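Local coordinates for FAD-dependent pyridine nucleotide-disulphide oxidoreductase (Desulfovibrio vulgaris, PDB 3IWA), which probably uses FAD to pass electrons from NAD(P)H to an acceptor not yet established, as its family suggests, at residues Ala19-Arg24 and Gln318-Gly323. Sequence-based numbering, arbitrary orientation.
Sequences ACRFKR and QGRVIG
The guanidinium groups of Arg21 and Arg320 meet in a tilted, slightly offset stack, and each has polar partners of its own: NH2 of Arg320 forms a salt bridge with Asp458 OD2 of the second subunit, which is also in a long, weak ion pair with NH2 of Arg21. The centres of the two groups are 3.8 Å apart and their planes inclined by 28°; NH1 of Arg21 and NH1 of Arg320, both donors, approach to 3.3 Å without bonding. Arg21 reaches this place by a bend at chi2 (66°), whereas Arg320 runs extended from CG to NE. Thr324 OG1, one turn on from Arg320, is hydrogen-bonded to NE of Arg21 and to the carbonyl O of Arg320. Behind the charged groups, helices 14-25 and 314-326 pack closely, with local axes 7.6 Å apart and crossing at -36°. Gly323, having no side chain, lets Arg21 CG come to 3.6 Å from its CA. Its carbonyl O receives a CA-H...O contact from Phe22 CA at 3.6 Å and sits near the edge of the Phe22 ring. Stacking of two like charges is therefore probably offset by the carboxylate of the partner subunit, tying this helix pair to the dimer interface.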
loop_
_atom_site.group_PDB
_atom_site.type_symbol
_atom_site.label_atom_id
_atom_site.label_comp_id
_atom_site.label_asym_id
_atom_site.label_seq_id
_atom_site.Cartn_x
_atom_site.Cartn_y
_atom_site.Cartn_z
ATOM N N ALA A 19 -22.628 17.573 5.529
ATOM C CA ALA A 19 -23.819 18.230 5.064
ATOM C C ALA A 19 -24.009 17.967 3.574
ATOM O O ALA A 19 -25.108 17.648 3.143
ATOM C CB ALA A 19 -23.725 19.722 5.343
ATOM N N CYS A 20 -22.940 18.119 2.793
ATOM C CA CYS A 20 -22.987 17.849 1.363
ATOM C C CYS A 20 -23.353 16.395 1.049
ATOM O O CYS A 20 -24.145 16.118 0.144
ATOM C CB CYS A 20 -21.651 18.175 0.718
ATOM S SG CYS A 20 -21.600 17.652 -0.976
ATOM N N ARG A 21 -22.794 15.458 1.799
ATOM C CA ARG A 21 -23.164 14.052 1.623
ATOM C C ARG A 21 -24.634 13.834 2.029
ATOM O O ARG A 21 -25.385 13.090 1.377
ATOM C CB ARG A 21 -22.250 13.168 2.470
ATOM C CG ARG A 21 -22.673 11.746 2.619
ATOM C CD ARG A 21 -22.635 10.964 1.309
ATOM N NE ARG A 21 -22.947 9.547 1.545
ATOM C CZ ARG A 21 -23.133 8.655 0.580
ATOM N NH1 ARG A 21 -23.010 9.006 -0.685
ATOM N NH2 ARG A 21 -23.414 7.405 0.880
ATOM N N PHE A 22 -25.026 14.465 3.136
ATOM C CA PHE A 22 -26.405 14.388 3.596
ATOM C C PHE A 22 -27.395 14.795 2.503
ATOM O O PHE A 22 -28.338 14.056 2.185
ATOM C CB PHE A 22 -26.616 15.300 4.785
ATOM C CG PHE A 22 -28.034 15.356 5.246
ATOM C CD1 PHE A 22 -28.730 14.207 5.490
ATOM C CD2 PHE A 22 -28.669 16.578 5.451
ATOM C CE1 PHE A 22 -30.063 14.247 5.939
ATOM C CE2 PHE A 22 -29.966 16.617 5.902
ATOM C CZ PHE A 22 -30.657 15.442 6.155
ATOM N N LYS A 23 -27.131 15.978 1.951
ATOM C CA LYS A 23 -27.949 16.599 0.923
ATOM C C LYS A 23 -27.999 15.768 -0.359
ATOM O O LYS A 23 -29.068 15.617 -0.934
ATOM C CB LYS A 23 -27.470 18.029 0.640
ATOM C CG LYS A 23 -27.802 19.060 1.757
ATOM C CD LYS A 23 -29.317 19.369 1.923
ATOM C CE LYS A 23 -29.943 20.141 0.731
ATOM N NZ LYS A 23 -31.454 20.008 0.670
ATOM N N ARG A 24 -26.885 15.164 -0.777
ATOM C CA ARG A 24 -26.921 14.351 -1.987
ATOM C C ARG A 24 -27.957 13.234 -1.791
ATOM O O ARG A 24 -28.746 12.975 -2.688
ATOM C CB ARG A 24 -25.530 13.814 -2.381
ATOM N N GLN A 318 -14.782 10.394 7.947
ATOM C CA GLN A 318 -15.791 10.383 9.011
ATOM C C GLN A 318 -17.012 11.237 8.613
ATOM O O GLN A 318 -18.105 10.884 8.930
ATOM C CB GLN A 318 -15.247 10.863 10.354
ATOM C CG GLN A 318 -14.094 10.057 10.910
ATOM C CD GLN A 318 -13.526 10.674 12.188
ATOM O OE1 GLN A 318 -14.009 11.709 12.648
ATOM N NE2 GLN A 318 -12.541 10.019 12.781
ATOM N N GLY A 319 -16.791 12.314 7.890
ATOM C CA GLY A 319 -17.864 13.182 7.448
ATOM C C GLY A 319 -18.829 12.463 6.542
ATOM O O GLY A 319 -20.055 12.623 6.671
ATOM N N ARG A 320 -18.275 11.658 5.630
ATOM C CA ARG A 320 -19.083 10.907 4.703
ATOM C C ARG A 320 -19.983 9.976 5.456
ATOM O O ARG A 320 -21.161 9.915 5.182
ATOM C CB ARG A 320 -18.230 10.137 3.724
ATOM C CG ARG A 320 -19.043 9.484 2.646
ATOM C CD ARG A 320 -18.131 8.906 1.557
ATOM N NE ARG A 320 -18.838 8.755 0.292
ATOM C CZ ARG A 320 -19.482 7.673 -0.096
ATOM N NH1 ARG A 320 -20.070 7.684 -1.272
ATOM N NH2 ARG A 320 -19.546 6.589 0.661
ATOM N N VAL A 321 -19.428 9.260 6.423
ATOM C CA VAL A 321 -20.215 8.340 7.236
ATOM C C VAL A 321 -21.269 9.119 8.006
ATOM O O VAL A 321 -22.401 8.651 8.089
ATOM C CB VAL A 321 -19.324 7.514 8.201
ATOM C CG1 VAL A 321 -20.123 6.824 9.317
ATOM C CG2 VAL A 321 -18.464 6.486 7.398
ATOM N N ILE A 322 -20.934 10.309 8.539
ATOM C CA ILE A 322 -21.933 11.042 9.283
ATOM C C ILE A 322 -23.057 11.467 8.311
ATOM O O ILE A 322 -24.233 11.317 8.601
ATOM C CB ILE A 322 -21.372 12.259 10.069
ATOM C CG1 ILE A 322 -20.438 11.787 11.190
ATOM C CG2 ILE A 322 -22.563 13.118 10.586
ATOM C CD1 ILE A 322 -19.534 12.867 11.800
ATOM N N GLY A 323 -22.690 11.933 7.136
ATOM C CA GLY A 323 -23.666 12.275 6.082
ATOM C C GLY A 323 -24.704 11.215 5.744
ATOM O O GLY A 323 -25.912 11.486 5.659
#